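Local coordinates for protein D-isomer specific 2-hydroxyacid dehydrogenase NAD-binding (Xanthobacter autotrophicus, PDB 4XA8) that binds NADPH and probably works as an oxidoreductase that interconverts D-2-hydroxyacids and their 2-keto counterparts, at residues Leu116-Asp121 against Ile253-Leu258; Gly148-Gly153 against Glu190-Phe195; Gly194-Ser199 against Leu221-Arg226; Leu206-Glu211 against Gly236-Glu241. One frame throughout, in Å; residues are numbered along the deposited sequence.

Contact 1. Residues Leu116-Asp121 against Ile253-Leu258; sequences LRHARD and IAEATL
The imidazole of His118 lies alongside the carboxylate arm of Glu255, the two side chains running antiparallel, side by side. They join the end of helix 103-119 to strand 253-258, next to the last in the parallel sheet of the Rossmann-type domain. Histidine suits this place because it has a nitrogen for each of two strand residues. ND1 donates to Glu255 OE1 over 2.7 Å in a nearly straight bond (173°) that lies in the ring plane and reaches the anti side of OE1 somewhat out of the carboxylate plane; carboxylate and ring planes are 55° apart. The other ring nitrogen, NE2, shares a more bent hydrogen bond of 2.7 Å with Thr257 OG1, and either may be the donor. Glu255 and Thr257 both face the helix, while Ala256 between them turns its methyl away. A leucine at His118 would remove both nitrogens and would probably leave Glu255 OE1 with one partner fewer and the Thr257 hydroxyl freer to rotate.

Lys229 makes salt bridges to both Glu255 and Asp121 and also bonds to His118 O, and its charge is likely to keep both carboxylates ionised. Asp121, with positive phi, is the C-prime residue of the Schellman motif that ends the helix. Arg117, its CG anti to the backbone N (chi1 170°), stretches toward the strand and pairs with Glu126. One water in the guanidinium plane accepts from Arg117 NH1 at 2.7 Å and donates to Ala256 O at 2.8 Å; another donates to Asp121 OD1 and, over 2.8 Å, to Glu255 OE2.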
loop_
_atom_site.group_PDB
_atom_site.type_symbol
_atom_site.label_atom_id
_atom_site.label_comp_id
_atom_site.label_asym_id
_atom_site.label_seq_id
_atom_site.Cartn_x
_atom_site.Cartn_y
_atom_site.Cartn_z
ATOM N N LEU A 116 0.653 1.106 -5.285
ATOM C CA LEU A 116 1.972 0.557 -4.856
ATOM C C LEU A 116 1.966 -0.995 -4.848
ATOM O O LEU A 116 2.952 -1.657 -5.219
ATOM C CB LEU A 116 2.379 1.071 -3.463
ATOM C CG LEU A 116 2.727 2.558 -3.346
ATOM C CD1 LEU A 116 2.821 3.025 -1.895
ATOM C CD2 LEU A 116 4.022 2.734 -4.073
ATOM N N ARG A 117 0.827 -1.540 -4.473
ATOM C CA ARG A 117 0.682 -2.974 -4.404
ATOM C C ARG A 117 0.910 -3.556 -5.845
ATOM O O ARG A 117 1.633 -4.535 -6.012
ATOM C CB ARG A 117 -0.670 -3.322 -3.811
ATOM C CG ARG A 117 -1.137 -4.757 -3.857
ATOM C CD ARG A 117 -2.486 -5.022 -3.150
ATOM N NE ARG A 117 -2.670 -6.471 -3.215
ATOM C CZ ARG A 117 -3.164 -7.126 -4.242
ATOM N NH1 ARG A 117 -3.609 -6.477 -5.299
ATOM N NH2 ARG A 117 -3.181 -8.462 -4.235
ATOM N N HIS A 118 0.326 -2.956 -6.871
ATOM C CA HIS A 118 0.561 -3.403 -8.254
ATOM C C HIS A 118 1.934 -3.058 -8.817
ATOM O O HIS A 118 2.548 -3.874 -9.500
ATOM C CB HIS A 118 -0.549 -2.877 -9.179
ATOM C CG HIS A 118 -1.865 -3.538 -8.930
ATOM N ND1 HIS A 118 -2.073 -4.880 -9.167
ATOM C CD2 HIS A 118 -3.020 -3.063 -8.413
ATOM C CE1 HIS A 118 -3.313 -5.195 -8.834
ATOM N NE2 HIS A 118 -3.905 -4.106 -8.391
ATOM N N ALA A 119 2.404 -1.850 -8.549
ATOM C CA ALA A 119 3.681 -1.394 -9.066
ATOM C C ALA A 119 4.824 -2.241 -8.492
ATOM O O ALA A 119 5.786 -2.442 -9.174
ATOM C CB ALA A 119 3.901 0.076 -8.711
ATOM N N ARG A 120 4.733 -2.691 -7.231
ATOM C CA ARG A 120 5.792 -3.553 -6.669
ATOM C C ARG A 120 5.547 -5.038 -6.897
ATOM O O ARG A 120 6.317 -5.848 -6.421
ATOM C CB ARG A 120 6.005 -3.242 -5.193
ATOM C CG ARG A 120 6.342 -1.779 -4.893
ATOM C CD ARG A 120 7.499 -1.246 -5.698
ATOM N NE ARG A 120 8.633 -2.148 -5.637
ATOM C CZ ARG A 120 9.597 -2.142 -4.703
ATOM N NH1 ARG A 120 9.632 -1.234 -3.711
ATOM N NH2 ARG A 120 10.568 -3.060 -4.797
ATOM N N ASP A 121 4.503 -5.384 -7.662
ATOM C CA ASP A 121 4.170 -6.766 -8.005
ATOM C C ASP A 121 3.847 -7.597 -6.779
ATOM O O ASP A 121 4.111 -8.827 -6.750
ATOM C CB ASP A 121 5.312 -7.407 -8.826
ATOM C CG ASP A 121 5.315 -6.931 -10.279
ATOM O OD1 ASP A 121 4.287 -6.983 -10.974
ATOM O OD2 ASP A 121 6.355 -6.460 -10.737
ATOM N N ILE A 253 -6.012 -7.849 -19.050
ATOM C CA ILE A 253 -5.700 -7.210 -17.799
ATOM C C ILE A 253 -5.056 -8.306 -17.012
ATOM O O ILE A 253 -5.643 -9.379 -16.839
ATOM C CB ILE A 253 -6.972 -6.661 -17.127
ATOM C CG1 ILE A 253 -7.493 -5.464 -17.938
ATOM C CG2 ILE A 253 -6.695 -6.166 -15.728
ATOM C CD1 ILE A 253 -8.794 -4.889 -17.476
ATOM N N ALA A 254 -3.848 -8.023 -16.518
ATOM C CA ALA A 254 -3.064 -8.995 -15.776
ATOM C C ALA A 254 -3.527 -9.199 -14.316
ATOM O O ALA A 254 -3.459 -10.338 -13.756
ATOM C CB ALA A 254 -1.599 -8.613 -15.811
ATOM N N GLU A 255 -3.954 -8.115 -13.694
ATOM C CA GLU A 255 -4.383 -8.134 -12.305
ATOM C C GLU A 255 -5.226 -6.923 -11.977
ATOM O O GLU A 255 -5.191 -5.924 -12.684
ATOM C CB GLU A 255 -3.161 -8.272 -11.324
ATOM C CG GLU A 255 -1.963 -7.455 -11.674
ATOM C CD GLU A 255 -0.723 -7.696 -10.784
ATOM O OE1 GLU A 255 -0.339 -6.744 -10.072
ATOM O OE2 GLU A 255 -0.117 -8.806 -10.799
ATOM N N ALA A 256 -6.008 -7.021 -10.903
ATOM C CA ALA A 256 -6.905 -5.986 -10.533
ATOM C C ALA A 256 -7.133 -5.936 -9.036
ATOM O O ALA A 256 -6.933 -6.940 -8.299
ATOM C CB ALA A 256 -8.258 -6.181 -11.246
ATOM N N THR A 257 -7.536 -4.735 -8.616
ATOM C CA THR A 257 -7.954 -4.430 -7.272
ATOM C C THR A 257 -9.300 -3.677 -7.423
ATOM O O THR A 257 -9.383 -2.600 -8.037
ATOM C CB THR A 257 -6.915 -3.639 -6.425
ATOM O OG1 THR A 257 -5.655 -4.358 -6.341
ATOM C CG2 THR A 257 -7.443 -3.369 -5.045
ATOM N N LEU A 258 -10.359 -4.278 -6.866
ATOM C CA LEU A 258 -11.739 -3.830 -7.114
ATOM C C LEU A 258 -12.398 -3.619 -5.763
ATOM O O LEU A 258 -12.478 -4.555 -4.961
ATOM C CB LEU A 258 -12.502 -4.869 -7.939
ATOM C CG LEU A 258 -11.877 -5.265 -9.276
ATOM C CD1 LEU A 258 -12.679 -6.425 -9.827
ATOM C CD2 LEU A 258 -11.812 -4.087 -10.245
HETATM O O HOH W 1 -4.576 -8.011 -7.298
HETATM O O HOH W 2 2.400 -9.010 -9.648
#

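Contact 2. Residues Gly148-Gly153 against Glu190-Phe195; sequences GVLGLG and EALPGF
Phe195 drives its ring from helix 192-197 against the backbone of strand 146-150, and this is where the packing is tight. The ring atom CZ stands 3.6 Å from Gly148 CA and equally close to Val149 O. Glycine suits position 148 because a CB there would point at the ring and come within 2.9 Å of CZ. With CG anti to its own backbone N (chi1 163°), the phenylalanine reaches from the helix to the strand. Leu150 fills in beside it: its CD1 meets Phe195 CE2 at 3.8 Å and Leu192 CD1 at 3.5 Å, the two leucines crossing at about a right angle. Trp173 on strand 169-174 adds to this apolar patch, touching Leu192, Leu150 and the Phe195 ring. Replacing Phe195 with an alanine would probably open a gap over Gly148 and leave Leu150 CD1 with Leu192 as its one apolar neighbour across the contact.

The outer parts are different. Glu190 and Gly194 of the helix side are exposed to solvent, and so is Gly153 beyond the strand. Between Leu150 and Gly153 the still buried chain turns through Gly151, whose backbone angles would jam any CB against the preceding carbonyl oxygen, and Leu152, which binds NADPH in this protein. This sequence, with Gly153 as the N-cap of helix 154-165, fits the GxGxxG strand-turn-helix of a Rossmann dinucleotide-binding fold.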
loop_
_atom_site.group_PDB
_atom_site.type_symbol
_atom_site.label_atom_id
_atom_site.label_comp_id
_atom_site.label_asym_id
_atom_site.label_seq_id
_atom_site.Cartn_x
_atom_site.Cartn_y
_atom_site.Cartn_z
ATOM N N GLY A 148 -2.237 5.908 -14.682
ATOM C CA GLY A 148 -3.277 6.758 -15.219
ATOM C C GLY A 148 -4.421 6.839 -14.218
ATOM O O GLY A 148 -5.002 5.802 -13.842
ATOM N N VAL A 149 -4.808 8.053 -13.843
ATOM C CA VAL A 149 -6.017 8.258 -13.008
ATOM C C VAL A 149 -7.181 8.752 -13.917
ATOM O O VAL A 149 -7.076 9.837 -14.517
ATOM C CB VAL A 149 -5.706 9.301 -11.909
ATOM C CG1 VAL A 149 -6.911 9.547 -10.999
ATOM C CG2 VAL A 149 -4.561 8.850 -11.065
ATOM N N LEU A 150 -8.223 7.932 -14.061
ATOM C CA LEU A 150 -9.386 8.228 -14.868
ATOM C C LEU A 150 -10.399 8.958 -13.984
ATOM O O LEU A 150 -11.055 8.353 -13.151
ATOM C CB LEU A 150 -9.926 6.919 -15.470
ATOM C CG LEU A 150 -11.078 6.991 -16.428
ATOM C CD1 LEU A 150 -10.626 7.524 -17.781
ATOM C CD2 LEU A 150 -11.672 5.601 -16.584
ATOM N N GLY A 151 -10.491 10.273 -14.148
ATOM C CA GLY A 151 -11.402 11.143 -13.391
ATOM C C GLY A 151 -10.587 12.084 -12.548
ATOM O O GLY A 151 -9.756 11.614 -11.778
ATOM N N LEU A 152 -10.743 13.407 -12.749
ATOM C CA LEU A 152 -9.954 14.378 -11.969
ATOM C C LEU A 152 -10.793 15.423 -11.286
ATOM O O LEU A 152 -10.461 16.616 -11.298
ATOM C CB LEU A 152 -8.896 15.061 -12.845
ATOM C CG LEU A 152 -7.822 14.198 -13.498
ATOM C CD1 LEU A 152 -7.032 15.062 -14.501
ATOM C CD2 LEU A 152 -6.874 13.572 -12.471
ATOM N N GLY A 153 -11.891 14.957 -10.699
ATOM C CA GLY A 153 -12.670 15.724 -9.722
ATOM C C GLY A 153 -11.901 15.839 -8.425
ATOM O O GLY A 153 -10.723 15.543 -8.388
ATOM N N GLU A 190 -12.125 12.064 -27.083
ATOM C CA GLU A 190 -11.211 11.787 -28.179
ATOM C C GLU A 190 -9.813 11.392 -27.676
ATOM O O GLU A 190 -9.095 10.662 -28.367
ATOM C CB GLU A 190 -11.126 13.054 -29.062
ATOM C CG GLU A 190 -10.503 12.887 -30.439
ATOM C CD GLU A 190 -11.166 13.747 -31.544
ATOM O OE1 GLU A 190 -12.390 13.623 -31.786
ATOM O OE2 GLU A 190 -10.461 14.521 -32.216
ATOM N N ALA A 191 -9.426 11.906 -26.501
ATOM C CA ALA A 191 -8.136 11.618 -25.886
ATOM C C ALA A 191 -8.118 10.348 -25.044
ATOM O O ALA A 191 -7.058 9.901 -24.610
ATOM C CB ALA A 191 -7.664 12.810 -25.041
ATOM N N LEU A 192 -9.273 9.722 -24.846
ATOM C CA LEU A 192 -9.344 8.576 -23.979
ATOM C C LEU A 192 -8.573 7.349 -24.484
ATOM O O LEU A 192 -7.856 6.718 -23.711
ATOM C CB LEU A 192 -10.827 8.283 -23.692
ATOM C CG LEU A 192 -11.193 7.300 -22.633
ATOM C CD1 LEU A 192 -10.602 7.729 -21.295
ATOM C CD2 LEU A 192 -12.742 7.188 -22.628
ATOM N N PRO A 193 -8.639 7.033 -25.773
ATOM C CA PRO A 193 -7.824 5.910 -26.211
ATOM C C PRO A 193 -6.325 6.077 -26.010
ATOM O O PRO A 193 -5.713 5.164 -25.506
ATOM C CB PRO A 193 -8.161 5.784 -27.701
ATOM C CG PRO A 193 -9.551 6.290 -27.787
ATOM C CD PRO A 193 -9.548 7.471 -26.848
ATOM N N GLY A 194 -5.755 7.234 -26.354
ATOM C CA GLY A 194 -4.315 7.440 -26.157
ATOM C C GLY A 194 -3.960 7.472 -24.660
ATOM O O GLY A 194 -2.911 6.970 -24.258
ATOM N N PHE A 195 -4.836 8.039 -23.831
ATOM C CA PHE A 195 -4.637 8.063 -22.361
ATOM C C PHE A 195 -4.547 6.628 -21.822
ATOM O O PHE A 195 -3.612 6.308 -21.061
ATOM C CB PHE A 195 -5.757 8.816 -21.620
ATOM C CG PHE A 195 -5.829 8.537 -20.117
ATOM C CD1 PHE A 195 -4.977 9.190 -19.252
ATOM C CD2 PHE A 195 -6.754 7.637 -19.584
ATOM C CE1 PHE A 195 -5.007 8.922 -17.881
ATOM C CE2 PHE A 195 -6.805 7.388 -18.199
ATOM C CZ PHE A 195 -5.916 8.040 -17.364
#

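Contact 3. Residues Gly194-Ser199 against Leu221-Arg226; sequences GFLAGS and LAHLPR
The backbones of the two segments come together where helices 192-197 and 218-223 end, with Ala197 and Leu224 nearest across the contact, their CA atoms 4.6 Å apart. Each helix leads into a strand of the Rossmann-type sheet, 201-204 and 228-232, which run side by side and parallel, so the contact joins two successive helix-to-strand connections of the alpha/beta fold. So close an approach suits the small Ala197, which offers its CA hydrogen to His223 O in a CA-H...O contact of 3.1 Å and whose methyl adds little bulk beside the same carbonyl.

Leu196 supplies the apolar part of the interface. Its CB meets His223 CB at 3.9 Å, and its CD1 comes near the edge of the imidazole. The other branch, CD2, packs on Leu224 CD2 at 3.8 Å. The Leu224 CB bond starts away from the opposite segment, yet with CG anti to the carbonyl carbon (chi1 -69°) and CD2 turned back, that methyl also reaches Leu196 O.

Ser199 fastens the end of its own helix: OG donates to Phe195 O over 2.9 Å, tilted 31° from the carbonyl plane, and sits over the centre of one face of the Phe195 ring. Arg171 donates to the same carbonyl. Pro225, which has no N-H to give, sets its CG and CD against three carbonyl oxygens, with CD 3.4 Å from Leu196 O and 3.7 Å from Ala197 O. The third, Ser199 O, is buried without a hydrogen-bonding partner and lies 3.3 Å from Pro225 CD.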
loop_
_atom_site.group_PDB
_atom_site.type_symbol
_atom_site.label_atom_id
_atom_site.label_comp_id
_atom_site.label_asym_id
_atom_site.label_seq_id
_atom_site.Cartn_x
_atom_site.Cartn_y
_atom_site.Cartn_z
ATOM N N GLY A 194 -5.755 7.234 -26.354
ATOM C CA GLY A 194 -4.315 7.440 -26.157
ATOM C C GLY A 194 -3.960 7.472 -24.660
ATOM O O GLY A 194 -2.911 6.970 -24.258
ATOM N N PHE A 195 -4.836 8.039 -23.831
ATOM C CA PHE A 195 -4.637 8.063 -22.361
ATOM C C PHE A 195 -4.547 6.628 -21.822
ATOM O O PHE A 195 -3.612 6.308 -21.061
ATOM C CB PHE A 195 -5.757 8.816 -21.620
ATOM C CG PHE A 195 -5.829 8.537 -20.117
ATOM C CD1 PHE A 195 -4.977 9.190 -19.252
ATOM C CD2 PHE A 195 -6.754 7.637 -19.584
ATOM C CE1 PHE A 195 -5.007 8.922 -17.881
ATOM C CE2 PHE A 195 -6.805 7.388 -18.199
ATOM C CZ PHE A 195 -5.916 8.040 -17.364
ATOM N N LEU A 196 -5.508 5.789 -22.212
ATOM C CA LEU A 196 -5.520 4.390 -21.766
ATOM C C LEU A 196 -4.335 3.579 -22.339
ATOM O O LEU A 196 -3.748 2.759 -21.618
ATOM C CB LEU A 196 -6.823 3.712 -22.180
ATOM C CG LEU A 196 -8.066 4.250 -21.446
ATOM C CD1 LEU A 196 -9.354 3.767 -22.120
ATOM C CD2 LEU A 196 -8.043 3.904 -19.984
ATOM N N ALA A 197 -4.032 3.759 -23.634
ATOM C CA ALA A 197 -2.965 2.967 -24.261
ATOM C C ALA A 197 -1.617 3.156 -23.591
ATOM O O ALA A 197 -0.762 2.256 -23.650
ATOM C CB ALA A 197 -2.864 3.296 -25.745
ATOM N N GLY A 198 -1.379 4.309 -22.969
ATOM C CA GLY A 198 -0.069 4.528 -22.281
ATOM C C GLY A 198 -0.097 4.315 -20.771
ATOM O O GLY A 198 0.870 4.629 -20.072
ATOM N N SER A 199 -1.212 3.826 -20.231
ATOM C CA SER A 199 -1.344 3.572 -18.777
ATOM C C SER A 199 -1.085 2.090 -18.462
ATOM O O SER A 199 -1.925 1.225 -18.746
ATOM C CB SER A 199 -2.741 3.933 -18.293
ATOM O OG SER A 199 -3.013 5.322 -18.431
ATOM N N LEU A 221 -11.654 -0.848 -22.474
ATOM C CA LEU A 221 -10.732 -1.791 -21.884
ATOM C C LEU A 221 -9.670 -2.328 -22.887
ATOM O O LEU A 221 -8.502 -2.577 -22.513
ATOM C CB LEU A 221 -11.490 -2.960 -21.257
ATOM C CG LEU A 221 -12.339 -2.698 -19.996
ATOM C CD1 LEU A 221 -13.147 -3.961 -19.678
ATOM C CD2 LEU A 221 -11.471 -2.307 -18.816
ATOM N N ALA A 222 -10.095 -2.566 -24.132
ATOM C CA ALA A 222 -9.195 -3.042 -25.152
ATOM C C ALA A 222 -8.109 -2.012 -25.532
ATOM O O ALA A 222 -7.074 -2.397 -26.054
ATOM C CB ALA A 222 -9.975 -3.478 -26.372
ATOM N N HIS A 223 -8.309 -0.731 -25.219
ATOM C CA HIS A 223 -7.287 0.298 -25.472
ATOM C C HIS A 223 -6.125 0.255 -24.503
ATOM O O HIS A 223 -5.051 0.759 -24.802
ATOM C CB HIS A 223 -7.892 1.687 -25.351
ATOM C CG HIS A 223 -8.864 2.021 -26.426
ATOM N ND1 HIS A 223 -8.617 1.756 -27.753
ATOM C CD2 HIS A 223 -10.053 2.656 -26.382
ATOM C CE1 HIS A 223 -9.632 2.186 -28.480
ATOM N NE2 HIS A 223 -10.515 2.741 -27.666
ATOM N N LEU A 224 -6.361 -0.286 -23.319
ATOM C CA LEU A 224 -5.284 -0.536 -22.379
ATOM C C LEU A 224 -4.260 -1.462 -22.993
ATOM O O LEU A 224 -4.618 -2.323 -23.766
ATOM C CB LEU A 224 -5.853 -1.171 -21.113
ATOM C CG LEU A 224 -6.736 -0.283 -20.238
ATOM C CD1 LEU A 224 -7.459 -1.159 -19.219
ATOM C CD2 LEU A 224 -5.859 0.787 -19.570
ATOM N N PRO A 225 -2.982 -1.317 -22.618
ATOM C CA PRO A 225 -1.965 -2.275 -23.059
ATOM C C PRO A 225 -2.190 -3.659 -22.477
ATOM O O PRO A 225 -2.611 -3.782 -21.340
ATOM C CB PRO A 225 -0.658 -1.709 -22.479
ATOM C CG PRO A 225 -1.078 -0.891 -21.313
ATOM C CD PRO A 225 -2.466 -0.374 -21.606
ATOM N N ARG A 226 -1.842 -4.698 -23.224
ATOM C CA ARG A 226 -1.928 -6.046 -22.709
ATOM C C ARG A 226 -1.022 -6.182 -21.485
ATOM O O ARG A 226 0.124 -5.704 -21.446
ATOM C CB ARG A 226 -1.578 -7.076 -23.799
ATOM C CG ARG A 226 -1.530 -8.486 -23.247
ATOM C CD ARG A 226 -1.578 -9.573 -24.298
ATOM N NE ARG A 226 -1.673 -10.869 -23.624
ATOM C CZ ARG A 226 -2.792 -11.561 -23.387
ATOM N NH1 ARG A 226 -4.002 -11.140 -23.757
ATOM N NH2 ARG A 226 -2.695 -12.706 -22.737
#

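Contact 4. Residues Leu206-Glu211 against Gly236-Glu241; sequences LPLTPE and GPVVDE
Leu208 pushes its forked end against the ring of Pro237, both methyls bearing on the single carbon CG. CD2 is pressed to 3.3 Å from Pro237 CG, tighter than ordinary van der Waals contact, while CD1 stands at 3.9 Å. The two side chains cross at about a right angle. With CG anti to its backbone N (chi1 173°), Leu208 carries its fork across to the proline, whose rigid ring offers a fixed bump for the fork to settle on.

Beside it, Val238 is a bump that fits the hollow between Leu206 and Leu208. Its CG1 reaches Leu206 CD1 at 3.9 Å, and its CG2 rests 3.8 Å from Leu206 O, with Leu208 CB further off at 4.3 Å. A beta-branched valine suits the place, since its two methyls can touch side chain and carbonyl at once.

Both segments are loops that follow neighbouring parallel strands, 201-204 and 228-232, at the C-terminal edge of the Rossmann-type sheet, where such folds bind their dinucleotide; Ala234, an NADPH-binding residue of this protein, lies close to Val238. Pro237 and Val238 sit in a short 3-10 turn, closed by Val239 N bonding to Gly236 O at 3.2 Å. The chain then enters helix 241-250, where Asp240 is the N-cap and its OD1 accepts from Ala243 N. Leu206 also touches Leu215, and Leu208 packs on the side chains of Arg213 and Arg235.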
loop_
_atom_site.group_PDB
_atom_site.type_symbol
_atom_site.label_atom_id
_atom_site.label_comp_id
_atom_site.label_asym_id
_atom_site.label_seq_id
_atom_site.Cartn_x
_atom_site.Cartn_y
_atom_site.Cartn_z
ATOM N N LEU A 206 -13.974 7.984 -11.540
ATOM C CA LEU A 206 -14.959 8.869 -12.185
ATOM C C LEU A 206 -16.226 8.929 -11.368
ATOM O O LEU A 206 -16.725 7.911 -10.967
ATOM C CB LEU A 206 -15.322 8.320 -13.547
ATOM C CG LEU A 206 -14.330 8.595 -14.635
ATOM C CD1 LEU A 206 -14.596 7.614 -15.753
ATOM C CD2 LEU A 206 -14.467 10.044 -15.094
ATOM N N PRO A 207 -16.766 10.115 -11.118
ATOM C CA PRO A 207 -18.148 10.072 -10.588
ATOM C C PRO A 207 -19.108 9.411 -11.582
ATOM O O PRO A 207 -18.883 9.554 -12.796
ATOM C CB PRO A 207 -18.511 11.548 -10.398
ATOM C CG PRO A 207 -17.592 12.298 -11.294
ATOM C CD PRO A 207 -16.349 11.473 -11.505
ATOM N N LEU A 208 -20.153 8.727 -11.069
ATOM C CA LEU A 208 -21.148 7.984 -11.901
ATOM C C LEU A 208 -22.338 8.832 -12.377
ATOM O O LEU A 208 -23.268 9.092 -11.622
ATOM C CB LEU A 208 -21.690 6.710 -11.185
ATOM C CG LEU A 208 -22.854 5.898 -11.836
ATOM C CD1 LEU A 208 -22.502 5.314 -13.194
ATOM C CD2 LEU A 208 -23.357 4.778 -10.936
ATOM N N THR A 209 -22.328 9.203 -13.653
ATOM C CA THR A 209 -23.408 10.003 -14.264
ATOM C C THR A 209 -23.879 9.290 -15.546
ATOM O O THR A 209 -23.244 8.336 -15.995
ATOM C CB THR A 209 -22.905 11.415 -14.620
ATOM O OG1 THR A 209 -22.218 11.369 -15.873
ATOM C CG2 THR A 209 -21.939 11.929 -13.548
ATOM N N PRO A 210 -24.992 9.749 -16.159
ATOM C CA PRO A 210 -25.335 9.102 -17.435
ATOM C C PRO A 210 -24.178 9.087 -18.480
ATOM O O PRO A 210 -24.028 8.102 -19.194
ATOM C CB PRO A 210 -26.570 9.902 -17.914
ATOM C CG PRO A 210 -27.215 10.370 -16.639
ATOM C CD PRO A 210 -26.064 10.635 -15.672
ATOM N N GLU A 211 -23.348 10.123 -18.523
ATOM C CA GLU A 211 -22.205 10.170 -19.448
ATOM C C GLU A 211 -20.987 9.272 -19.040
ATOM O O GLU A 211 -20.146 8.933 -19.877
ATOM C CB GLU A 211 -21.770 11.628 -19.626
ATOM C CG GLU A 211 -20.565 11.814 -20.528
ATOM N N GLY A 236 -19.227 0.539 -9.326
ATOM C CA GLY A 236 -19.220 -0.680 -10.127
ATOM C C GLY A 236 -19.549 -0.441 -11.594
ATOM O O GLY A 236 -18.794 -0.908 -12.454
ATOM N N PRO A 237 -20.636 0.337 -11.877
ATOM C CA PRO A 237 -21.178 0.492 -13.229
ATOM C C PRO A 237 -20.536 1.573 -14.134
ATOM O O PRO A 237 -20.966 1.692 -15.286
ATOM C CB PRO A 237 -22.652 0.827 -12.962
ATOM C CG PRO A 237 -22.595 1.660 -11.755
ATOM C CD PRO A 237 -21.460 1.093 -10.906
ATOM N N VAL A 238 -19.559 2.355 -13.647
ATOM C CA VAL A 238 -18.664 3.115 -14.552
ATOM C C VAL A 238 -17.953 2.084 -15.410
ATOM O O VAL A 238 -17.539 2.341 -16.538
ATOM C CB VAL A 238 -17.601 3.948 -13.763
ATOM C CG1 VAL A 238 -16.441 4.340 -14.665
ATOM C CG2 VAL A 238 -18.249 5.190 -13.167
ATOM N N VAL A 239 -17.777 0.909 -14.832
ATOM C CA VAL A 239 -17.109 -0.183 -15.472
ATOM C C VAL A 239 -18.135 -1.231 -15.844
ATOM O O VAL A 239 -19.020 -1.546 -15.046
ATOM C CB VAL A 239 -16.020 -0.754 -14.547
ATOM C CG1 VAL A 239 -15.365 -1.961 -15.175
ATOM C CG2 VAL A 239 -14.963 0.309 -14.289
ATOM N N ASP A 240 -18.042 -1.741 -17.072
ATOM C CA ASP A 240 -18.845 -2.896 -17.479
ATOM C C ASP A 240 -18.250 -4.156 -16.861
ATOM O O ASP A 240 -17.181 -4.583 -17.258
ATOM C CB ASP A 240 -18.848 -3.018 -19.011
ATOM C CG ASP A 240 -19.835 -4.031 -19.517
ATOM O OD1 ASP A 240 -19.567 -5.242 -19.434
ATOM O OD2 ASP A 240 -20.884 -3.619 -20.026
ATOM N N GLU A 241 -18.917 -4.733 -15.875
ATOM C CA GLU A 241 -18.321 -5.807 -15.091
ATOM C C GLU A 241 -18.103 -7.050 -15.956
ATOM O O GLU A 241 -17.068 -7.696 -15.850
ATOM C CB GLU A 241 -19.186 -6.135 -13.870
ATOM C CG GLU A 241 -18.520 -7.021 -12.816
ATOM C CD GLU A 241 -19.116 -6.850 -11.408
ATOM O OE1 GLU A 241 -19.726 -7.819 -10.875
ATOM O OE2 GLU A 241 -18.942 -5.752 -10.823
#

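How the contacts relate
All four contacts belong to one Rossmann-type domain. Contacts 1 and 2 are buried and both join a helix to the large parallel sheet, yet contact 1 works through hydrogen bonds, charges and waters, whereas contact 2 is apolar. Contacts 3 and 4 are partly buried: contact 3 sets proline and alanine against backbone carbonyls, while contact 4 packs leucine on proline and valine. Contacts 2 and 3 share Gly194 and Phe195 and use neighbouring residues of helix 192-197, with Ser199 OG touching Gly148 CA. Contact 4 meets contact 2 through Leu206, which packs on Leu150 O and Gly151, near the nucleotide site. Contact 1 touches contact 3 through Ile253 and Leu221.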